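Local atomic coordinates of thymine dioxygenase (Neurospora crassa, PDB entry 5C3P), a protein that probably acts as an iron- and 2-oxoglutarate-dependent dioxygenase that oxidises the methyl group of the base thymine. Residues S122-R127 / I190-H195; A198-V203 / Q281-P286; G220-L225 / Y293-N298. One frame throughout, in Å; residues are numbered along the deposited sequence.

Interaction 1 (S122-R127 / I190-H195); sequences SYEIGR and ILRLLH. With AKG (2-oxoglutaric acid), chain F.
Arg192 and Glu124 face each other as a non-hydrogen-bonded pair of two antiparallel strands, and the arginine illustrates how a strand can carry a ligand-binding group out of a sheet. Its side chain leaves the same face as that of Glu124, and with CG anti to the backbone N (chi1 -178°) the two run side by side. CB and CG lie along the glutamate methylene, Arg192 CG being 3.9 Å from Glu124 CG, and CG also meets Ser122 CB. CD nears the 2-oxoglutarate carboxylate, and a bend at chi3 (-80°) then turns the guanidinium. Its NE lies 3.7 Å from Glu124 OE1, a long salt bridge, with the carboxylate and guanidinium planes 79° apart; NH2 is as far from the same oxygen. NH1 ends on the ligand, 2.8 Å from O2 of 2-oxoglutarate in a bent, weak bond. At its long distance the glutamate would probably offset only part of the arginine's charge. Leu194, on the same face, sets its CD2 against Ser122 CB and its CD1 3.8 Å from O4 of 2-oxoglutarate. On the opposite face Ile125 CD1 meets Leu191 CD2 at 4.0 Å, and Leu193 CD1 lies beside Tyr123 CD2. Paired backbone bonds hold the strands, such as Leu191 N to Ile125 O at 2.7 Å. Strand 190-200 continues the sheet onto strand 284-295, with Arg192 touching Phe294, while helix 147-173 packs against Ile125, Leu191 and Leu193, and helix 57-71 adds Phe71 against Tyr123 and Leu193.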
loop_
_atom_site.group_PDB
_atom_site.type_symbol
_atom_site.label_atom_id
_atom_site.label_comp_id
_atom_site.label_asym_id
_atom_site.label_seq_id
_atom_site.Cartn_x
_atom_site.Cartn_y
_atom_site.Cartn_z
ATOM N N SER A 122 12.493 4.017 3.184
ATOM C CA SER A 122 11.384 4.494 2.381
ATOM C C SER A 122 11.458 5.984 2.098
ATOM O O SER A 122 12.257 6.713 2.683
ATOM C CB SER A 122 10.029 4.099 3.003
ATOM O OG SER A 122 9.730 4.870 4.143
ATOM N N TYR A 123 10.649 6.400 1.134
ATOM C CA TYR A 123 10.563 7.787 0.734
ATOM C C TYR A 123 9.127 8.058 0.365
ATOM O O TYR A 123 8.579 7.430 -0.535
ATOM C CB TYR A 123 11.486 8.084 -0.441
ATOM C CG TYR A 123 11.495 9.545 -0.848
ATOM C CD1 TYR A 123 12.270 10.476 -0.164
ATOM C CD2 TYR A 123 10.727 9.998 -1.913
ATOM C CE1 TYR A 123 12.281 11.813 -0.537
ATOM C CE2 TYR A 123 10.737 11.333 -2.291
ATOM C CZ TYR A 123 11.508 12.233 -1.600
ATOM O OH TYR A 123 11.504 13.553 -1.982
ATOM N N GLU A 124 8.517 8.987 1.084
ATOM C CA GLU A 124 7.095 9.254 0.951
ATOM C C GLU A 124 6.821 10.601 0.298
ATOM O O GLU A 124 7.435 11.613 0.628
ATOM C CB GLU A 124 6.450 9.194 2.323
ATOM C CG GLU A 124 6.342 7.778 2.844
ATOM C CD GLU A 124 6.879 7.633 4.245
ATOM O OE1 GLU A 124 6.095 7.183 5.101
ATOM O OE2 GLU A 124 8.080 7.967 4.483
ATOM N N ILE A 125 5.868 10.579 -0.623
ATOM C CA ILE A 125 5.508 11.719 -1.432
ATOM C C ILE A 125 4.007 11.888 -1.319
ATOM O O ILE A 125 3.270 10.921 -1.489
ATOM C CB ILE A 125 5.906 11.456 -2.896
ATOM C CG1 ILE A 125 7.431 11.361 -3.014
ATOM C CG2 ILE A 125 5.354 12.521 -3.833
ATOM C CD1 ILE A 125 7.870 10.532 -4.202
ATOM N N GLY A 126 3.567 13.100 -0.995
ATOM C CA GLY A 126 2.147 13.448 -1.021
ATOM C C GLY A 126 1.813 14.374 -2.179
ATOM O O GLY A 126 2.658 14.629 -3.048
ATOM N N ARG A 127 0.583 14.875 -2.211
ATOM C CA ARG A 127 0.178 15.773 -3.294
ATOM C C ARG A 127 0.910 17.119 -3.168
ATOM O O ARG A 127 1.164 17.594 -2.062
ATOM C CB ARG A 127 -1.340 15.976 -3.320
ATOM C CG ARG A 127 -1.924 16.645 -2.085
ATOM C CD ARG A 127 -3.445 16.699 -2.184
ATOM N NE ARG A 127 -4.077 17.071 -0.924
ATOM C CZ ARG A 127 -4.418 18.308 -0.566
ATOM N NH1 ARG A 127 -4.178 19.345 -1.359
ATOM N NH2 ARG A 127 -5.001 18.510 0.609
ATOM N N ILE A 190 -0.687 8.994 -0.414
ATOM C CA ILE A 190 0.756 8.949 -0.158
ATOM C C ILE A 190 1.382 7.909 -1.077
ATOM O O ILE A 190 0.995 6.735 -1.052
ATOM C CB ILE A 190 1.082 8.567 1.304
ATOM C CG1 ILE A 190 0.534 9.626 2.277
ATOM C CG2 ILE A 190 2.590 8.374 1.511
ATOM C CD1 ILE A 190 1.163 11.001 2.156
ATOM N N LEU A 191 2.358 8.356 -1.868
ATOM C CA LEU A 191 3.182 7.489 -2.674
ATOM C C LEU A 191 4.400 7.121 -1.846
ATOM O O LEU A 191 5.207 7.985 -1.518
ATOM C CB LEU A 191 3.616 8.218 -3.960
ATOM C CG LEU A 191 4.609 7.492 -4.891
ATOM C CD1 LEU A 191 4.022 6.212 -5.459
ATOM C CD2 LEU A 191 5.036 8.408 -6.025
ATOM N N ARG A 192 4.539 5.839 -1.510
ATOM C CA ARG A 192 5.685 5.373 -0.731
ATOM C C ARG A 192 6.613 4.474 -1.542
ATOM O O ARG A 192 6.263 3.336 -1.868
ATOM C CB ARG A 192 5.227 4.619 0.519
ATOM C CG ARG A 192 6.385 4.153 1.416
ATOM C CD ARG A 192 5.925 3.196 2.503
ATOM N NE ARG A 192 5.315 3.891 3.622
ATOM C CZ ARG A 192 4.724 3.297 4.657
ATOM N NH1 ARG A 192 4.626 1.974 4.727
ATOM N NH2 ARG A 192 4.201 4.044 5.625
ATOM N N LEU A 193 7.810 4.971 -1.831
ATOM C CA LEU A 193 8.865 4.146 -2.421
ATOM C C LEU A 193 9.533 3.328 -1.312
ATOM O O LEU A 193 9.875 3.878 -0.269
ATOM C CB LEU A 193 9.908 5.018 -3.102
ATOM C CG LEU A 193 9.378 6.095 -4.061
ATOM C CD1 LEU A 193 10.540 6.900 -4.626
ATOM C CD2 LEU A 193 8.555 5.487 -5.179
ATOM N N LEU A 194 9.710 2.030 -1.542
ATOM C CA LEU A 194 10.334 1.146 -0.571
ATOM C C LEU A 194 11.550 0.457 -1.141
ATOM O O LEU A 194 11.588 0.051 -2.309
ATOM C CB LEU A 194 9.357 0.079 -0.082
ATOM C CG LEU A 194 8.215 0.597 0.787
ATOM C CD1 LEU A 194 6.945 -0.220 0.592
ATOM C CD2 LEU A 194 8.639 0.615 2.248
ATOM N N HIS A 195 12.555 0.317 -0.291
ATOM C CA HIS A 195 13.765 -0.379 -0.657
ATOM C C HIS A 195 14.126 -1.279 0.496
ATOM O O HIS A 195 14.328 -0.805 1.612
ATOM C CB HIS A 195 14.891 0.618 -0.926
ATOM C CG HIS A 195 16.238 -0.013 -1.130
ATOM N ND1 HIS A 195 17.357 0.375 -0.419
ATOM C CD2 HIS A 195 16.654 -0.987 -1.972
ATOM C CE1 HIS A 195 18.400 -0.335 -0.812
ATOM N NE2 HIS A 195 18.002 -1.165 -1.758
HETATM C C1 AKG F . 3.354 -1.280 3.380
HETATM O O1 AKG F . 2.268 -0.957 3.909
HETATM O O2 AKG F . 4.308 -0.469 3.306
HETATM C C2 AKG F . 3.496 -2.649 2.854
HETATM O O5 AKG F . 2.662 -3.509 3.136
HETATM C C3 AKG F . 4.677 -2.985 1.966
HETATM C C4 AKG F . 4.469 -4.300 1.222
HETATM C C5 AKG F . 5.552 -4.571 0.202
HETATM O O3 AKG F . 5.327 -5.452 -0.653
HETATM O O4 AKG F . 6.639 -3.955 0.253
#

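Interaction 2 (A198-V203 / Q281-P286); sequences AVKSEV and QEDVHP
Val199 and His285 form the hydrogen-bonded pair of a short antiparallel ladder, and the side chains around them show how torsions settle what a ladder can hold at its end. His285 CB lies 3.4 Å from Val199 O, set there by the strand pairing; with CG anti to its carbonyl carbon (chi1 -64°) the ring runs alongside Ser201, whose CB lies 3.5 Å from His285 NE2. ND1 gives its hydrogen to Glu282 OE2 at 2.7 Å, the oxygen lying close to the ring plane and met on its anti side; NE2 bonds Glu277. Held at both nitrogens, the ring can turn little. A leucine in its place would probably leave the carboxylates of Glu282 and Glu277 without their shared imidazole partner. Ser201 places OG between its backbone N and carbonyl carbon (chi1 57°), 2.9 Å from Glu282 O, and its N gives a nearly straight bond to Asp283 O of 3.0 Å. On the other face the bend of Lys200 at chi2 swings the chain across Val284, CE 4.0 Å from Val284 CG2, and brings NZ to Asp283 OD1, 2.9 Å away on its syn lone pair. Strand 199-200 thus turns into helix 201-206 against the start of strand 284-295. The chemistry divides between faces: an exposed salt bridge on the side of Lys200, and on the other a buried histidine whose two carboxylate partners would favour its protonated form.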
loop_
_atom_site.group_PDB
_atom_site.type_symbol
_atom_site.label_atom_id
_atom_site.label_comp_id
_atom_site.label_asym_id
_atom_site.label_seq_id
_atom_site.Cartn_x
_atom_site.Cartn_y
_atom_site.Cartn_z
ATOM N N ALA A 198 19.868 -5.646 0.244
ATOM C CA ALA A 198 20.408 -6.994 0.179
ATOM C C ALA A 198 20.694 -7.484 1.591
ATOM O O ALA A 198 21.082 -6.714 2.460
ATOM C CB ALA A 198 21.687 -7.029 -0.653
ATOM N N VAL A 199 20.484 -8.769 1.817
ATOM C CA VAL A 199 20.620 -9.325 3.148
ATOM C C VAL A 199 20.941 -10.813 3.074
ATOM O O VAL A 199 20.358 -11.564 2.273
ATOM C CB VAL A 199 19.354 -9.058 3.986
ATOM C CG1 VAL A 199 18.107 -9.576 3.282
ATOM C CG2 VAL A 199 19.497 -9.648 5.391
ATOM N N LYS A 200 21.889 -11.225 3.907
ATOM C CA LYS A 200 22.259 -12.627 3.996
ATOM C C LYS A 200 21.101 -13.425 4.572
ATOM O O LYS A 200 20.410 -12.972 5.484
ATOM C CB LYS A 200 23.528 -12.822 4.843
ATOM C CG LYS A 200 24.821 -12.719 4.037
ATOM C CD LYS A 200 25.764 -13.875 4.324
ATOM C CE LYS A 200 26.695 -14.154 3.158
ATOM N NZ LYS A 200 27.548 -15.357 3.408
ATOM N N SER A 201 20.880 -14.607 4.016
ATOM C CA SER A 201 19.842 -15.498 4.523
ATOM C C SER A 201 20.142 -15.907 5.973
ATOM O O SER A 201 19.224 -16.025 6.774
ATOM C CB SER A 201 19.678 -16.722 3.617
ATOM O OG SER A 201 20.896 -17.424 3.465
ATOM N N GLU A 202 21.425 -16.062 6.311
ATOM C CA GLU A 202 21.838 -16.352 7.699
ATOM C C GLU A 202 21.311 -15.357 8.740
ATOM O O GLU A 202 21.121 -15.726 9.906
ATOM C CB GLU A 202 23.367 -16.429 7.818
ATOM C CG GLU A 202 23.943 -17.834 7.723
ATOM C CD GLU A 202 23.545 -18.712 8.899
ATOM O OE1 GLU A 202 24.200 -18.653 9.963
ATOM O OE2 GLU A 202 22.576 -19.480 8.756
ATOM N N VAL A 203 21.100 -14.103 8.334
ATOM C CA VAL A 203 20.494 -13.103 9.211
ATOM C C VAL A 203 19.173 -13.650 9.761
ATOM O O VAL A 203 18.893 -13.536 10.955
ATOM C CB VAL A 203 20.265 -11.755 8.480
ATOM C CG1 VAL A 203 19.379 -10.821 9.289
ATOM C CG2 VAL A 203 21.597 -11.078 8.174
ATOM N N GLN A 281 15.927 -19.948 -1.803
ATOM C CA GLN A 281 17.127 -20.310 -1.066
ATOM C C GLN A 281 18.355 -19.776 -1.789
ATOM O O GLN A 281 18.637 -20.150 -2.920
ATOM C CB GLN A 281 17.217 -21.828 -0.903
ATOM C CG GLN A 281 17.093 -22.327 0.524
ATOM C CD GLN A 281 18.448 -22.633 1.128
ATOM O OE1 GLN A 281 18.833 -23.798 1.249
ATOM N NE2 GLN A 281 19.194 -21.592 1.478
ATOM N N GLU A 282 19.075 -18.887 -1.119
ATOM C CA GLU A 282 20.254 -18.249 -1.678
ATOM C C GLU A 282 21.118 -17.712 -0.535
ATOM O O GLU A 282 20.621 -17.417 0.554
ATOM C CB GLU A 282 19.847 -17.117 -2.642
ATOM C CG GLU A 282 18.880 -16.092 -2.044
ATOM C CD GLU A 282 18.177 -15.232 -3.093
ATOM O OE1 GLU A 282 18.670 -15.168 -4.242
ATOM O OE2 GLU A 282 17.121 -14.609 -2.766
ATOM N N ASP A 283 22.414 -17.615 -0.785
ATOM C CA ASP A 283 23.354 -17.048 0.193
ATOM C C ASP A 283 22.917 -15.624 0.553
ATOM O O ASP A 283 22.651 -15.308 1.717
ATOM C CB ASP A 283 24.763 -17.044 -0.406
ATOM C CG ASP A 283 25.820 -16.536 0.559
ATOM O OD1 ASP A 283 25.759 -16.865 1.762
ATOM O OD2 ASP A 283 26.725 -15.813 0.102
ATOM N N VAL A 284 22.808 -14.779 -0.468
ATOM C CA VAL A 284 22.420 -13.392 -0.277
ATOM C C VAL A 284 21.129 -13.121 -1.029
ATOM O O VAL A 284 21.001 -13.457 -2.198
ATOM C CB VAL A 284 23.512 -12.421 -0.755
ATOM C CG1 VAL A 284 23.125 -10.982 -0.445
ATOM C CG2 VAL A 284 24.839 -12.742 -0.095
ATOM N N HIS A 285 20.176 -12.517 -0.337
ATOM C CA HIS A 285 18.942 -12.067 -0.947
ATOM C C HIS A 285 19.197 -10.680 -1.493
ATOM O O HIS A 285 19.547 -9.778 -0.728
ATOM C CB HIS A 285 17.820 -12.009 0.074
ATOM C CG HIS A 285 17.464 -13.340 0.650
ATOM N ND1 HIS A 285 16.973 -14.372 -0.118
ATOM C CD2 HIS A 285 17.532 -13.812 1.916
ATOM C CE1 HIS A 285 16.748 -15.422 0.649
ATOM N NE2 HIS A 285 17.082 -15.111 1.888
ATOM N N PRO A 286 19.037 -10.505 -2.810
ATOM C CA PRO A 286 19.314 -9.219 -3.415
ATOM C C PRO A 286 18.312 -8.149 -2.997
ATOM O O PRO A 286 17.339 -8.447 -2.309
ATOM C CB PRO A 286 19.265 -9.504 -4.922
ATOM C CG PRO A 286 18.510 -10.772 -5.073
ATOM C CD PRO A 286 18.645 -11.531 -3.797
#

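Interaction 3 (G220-L225 / Y293-N298); sequences GSITLL and YFCNPN. With AKG (2-oxoglutaric acid), chain F.
A classic beta bulge opens the antiparallel pairing of Gly220-Leu225 with Tyr293-Asn298, where Ser221 and Ile222 both face Cys295; the strands belong to the double-stranded beta-helix, or jelly-roll, core of the 2-oxoglutarate oxygenases. The bulge turns the Ser221 side chain toward the partner strand, where OG meets Cys295 O and lies 3.8 Å from Pro297 CD. Next to it Gly220 allows a close approach: its CA lies 3.1 Å from Asn296 OD1, where a side chain on this residue would collide. Beyond the bulge the two faces differ. On one, Leu224 and Tyr293 lie side by side, Leu224 CD1 3.9 Å from Tyr293 CD2, while Leu224 CG comes near Cys295 SG; helix 147-173 packs on this face, with Phe155 edge-to-face on Tyr293. On the other, Thr223 lies obliquely against the CD1-CE1 side of the Phe294 ring, with OG1 and CG2 both touching it. The hydroxyl also bonds Asp218, a metal ligand, so Thr223 is a second-shell residue. With CG anti to its carbonyl carbon (chi1 -61°), Phe294 brings its far edge to the cosubstrate, and Phe294 CZ lies 3.3 Å from O1 of 2-oxoglutarate. Leu225 CD2 approaches the ligand's other carboxylate, 3.4 Å from O3. Cys295 O takes Ser221 N at 3.0 Å, a weak bond from Ile222 N at 3.4 Å, and Ser221 OG at 2.8 Å from above the carbonyl plane.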
loop_
_atom_site.group_PDB
_atom_site.type_symbol
_atom_site.label_atom_id
_atom_site.label_comp_id
_atom_site.label_asym_id
_atom_site.label_seq_id
_atom_site.Cartn_x
_atom_site.Cartn_y
_atom_site.Cartn_z
ATOM N N GLY A 220 -5.679 3.092 5.593
ATOM C CA GLY A 220 -6.520 3.888 4.699
ATOM C C GLY A 220 -7.640 3.143 4.004
ATOM O O GLY A 220 -8.156 2.155 4.513
ATOM N N SER A 221 -8.050 3.632 2.840
ATOM C CA SER A 221 -9.100 2.958 2.099
ATOM C C SER A 221 -8.537 1.832 1.223
ATOM O O SER A 221 -8.862 0.651 1.423
ATOM C CB SER A 221 -9.926 3.947 1.289
ATOM O OG SER A 221 -9.086 4.910 0.677
ATOM N N ILE A 222 -7.698 2.203 0.267
ATOM C CA ILE A 222 -7.164 1.272 -0.710
ATOM C C ILE A 222 -5.647 1.492 -0.791
ATOM O O ILE A 222 -5.176 2.621 -0.686
ATOM C CB ILE A 222 -7.871 1.504 -2.067
ATOM C CG1 ILE A 222 -9.275 0.875 -2.057
ATOM C CG2 ILE A 222 -7.046 1.039 -3.259
ATOM C CD1 ILE A 222 -9.330 -0.627 -2.192
ATOM N N THR A 223 -4.892 0.410 -0.939
ATOM C CA THR A 223 -3.462 0.498 -1.245
ATOM C C THR A 223 -3.183 -0.186 -2.579
ATOM O O THR A 223 -3.629 -1.317 -2.815
ATOM C CB THR A 223 -2.597 -0.156 -0.150
ATOM O OG1 THR A 223 -2.833 0.499 1.081
ATOM C CG2 THR A 223 -1.111 -0.067 -0.471
ATOM N N LEU A 224 -2.470 0.518 -3.452
ATOM C CA LEU A 224 -2.008 -0.035 -4.727
ATOM C C LEU A 224 -0.568 -0.414 -4.544
ATOM O O LEU A 224 0.263 0.458 -4.275
ATOM C CB LEU A 224 -2.092 1.012 -5.840
ATOM C CG LEU A 224 -3.411 1.738 -5.998
ATOM C CD1 LEU A 224 -3.287 2.796 -7.086
ATOM C CD2 LEU A 224 -4.491 0.728 -6.335
ATOM N N LEU A 225 -0.266 -1.704 -4.663
ATOM C CA LEU A 225 1.075 -2.212 -4.367
ATOM C C LEU A 225 1.749 -2.770 -5.615
ATOM O O LEU A 225 1.311 -3.783 -6.180
ATOM C CB LEU A 225 1.027 -3.295 -3.276
ATOM C CG LEU A 225 2.390 -3.918 -2.953
ATOM C CD1 LEU A 225 3.309 -2.916 -2.261
ATOM C CD2 LEU A 225 2.222 -5.162 -2.096
ATOM N N TYR A 293 1.059 2.821 -2.919
ATOM C CA TYR A 293 0.358 4.083 -3.053
ATOM C C TYR A 293 -0.872 3.992 -2.178
ATOM O O TYR A 293 -1.816 3.265 -2.499
ATOM C CB TYR A 293 -0.003 4.318 -4.516
ATOM C CG TYR A 293 -0.612 5.662 -4.806
ATOM C CD1 TYR A 293 0.180 6.784 -4.981
ATOM C CD2 TYR A 293 -1.985 5.804 -4.918
ATOM C CE1 TYR A 293 -0.392 8.022 -5.268
ATOM C CE2 TYR A 293 -2.564 7.028 -5.200
ATOM C CZ TYR A 293 -1.760 8.128 -5.384
ATOM O OH TYR A 293 -2.342 9.327 -5.657
ATOM N N PHE A 294 -0.813 4.682 -1.045
ATOM C CA PHE A 294 -1.850 4.622 -0.030
ATOM C C PHE A 294 -2.909 5.646 -0.369
ATOM O O PHE A 294 -2.634 6.865 -0.391
ATOM C CB PHE A 294 -1.273 4.900 1.358
ATOM C CG PHE A 294 -0.236 3.905 1.785
ATOM C CD1 PHE A 294 -0.607 2.642 2.241
ATOM C CD2 PHE A 294 1.116 4.223 1.727
ATOM C CE1 PHE A 294 0.355 1.721 2.632
ATOM C CE2 PHE A 294 2.081 3.310 2.119
ATOM C CZ PHE A 294 1.704 2.053 2.571
ATOM N N CYS A 295 -4.102 5.137 -0.670
ATOM C CA CYS A 295 -5.238 5.958 -1.024
ATOM C C CYS A 295 -6.109 6.176 0.212
ATOM O O CYS A 295 -6.338 5.249 1.006
ATOM C CB CYS A 295 -6.065 5.315 -2.129
ATOM S SG CYS A 295 -5.143 4.798 -3.602
ATOM N N ASN A 296 -6.576 7.408 0.371
ATOM C CA ASN A 296 -7.427 7.787 1.490
ATOM C C ASN A 296 -8.577 8.673 1.012
ATOM O O ASN A 296 -8.452 9.347 -0.020
ATOM C CB ASN A 296 -6.622 8.557 2.544
ATOM C CG ASN A 296 -5.464 7.752 3.095
ATOM O OD1 ASN A 296 -5.666 6.758 3.786
ATOM N ND2 ASN A 296 -4.251 8.176 2.797
ATOM N N PRO A 297 -9.704 8.674 1.753
ATOM C CA PRO A 297 -10.721 9.692 1.516
ATOM C C PRO A 297 -10.170 11.074 1.841
ATOM O O PRO A 297 -9.224 11.199 2.630
ATOM C CB PRO A 297 -11.842 9.325 2.504
ATOM C CG PRO A 297 -11.554 7.927 2.946
ATOM C CD PRO A 297 -10.063 7.803 2.891
ATOM N N ASN A 298 -10.747 12.099 1.227
ATOM C CA ASN A 298 -10.432 13.484 1.574
ATOM C C ASN A 298 -10.404 13.686 3.106
ATOM O O ASN A 298 -11.258 13.161 3.820
ATOM C CB ASN A 298 -11.470 14.437 0.967
ATOM C CG ASN A 298 -11.641 14.262 -0.542
ATOM O OD1 ASN A 298 -10.756 13.768 -1.238
ATOM N ND2 ASN A 298 -12.793 14.673 -1.050
HETATM C C1 AKG F . 3.354 -1.280 3.380
HETATM O O1 AKG F . 2.268 -0.957 3.909
HETATM O O2 AKG F . 4.308 -0.469 3.306
HETATM C C2 AKG F . 3.496 -2.649 2.854
HETATM O O5 AKG F . 2.662 -3.509 3.136
HETATM C C3 AKG F . 4.677 -2.985 1.966
HETATM C C4 AKG F . 4.469 -4.300 1.222
HETATM C C5 AKG F . 5.552 -4.571 0.202
HETATM O O3 AKG F . 5.327 -5.452 -0.653
HETATM O O4 AKG F . 6.639 -3.955 0.253
#

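All three contacts are steps across one mixed sheet, in which strands 121-125, 190-200, 284-295 and 222-227 are successive neighbours. Interaction 1 closes along the chain before the others open, whereas the segments of interactions 2 and 3 alternate. Interactions 1 and 3 have centres about 12 Å apart and are joined where Ile190 O meets Phe294 N and Phe294 packs on Arg192; both reach 2-oxoglutarate, also bound by Tyr196, Arg288 and Ser290. Interaction 2 joins strands 190-200 and 284-295, of which interaction 1 uses the first and interaction 3 the second; its centre lies about 25 Å and 32 Å from theirs. One strand pair therefore runs from the cosubstrate pocket to the periphery.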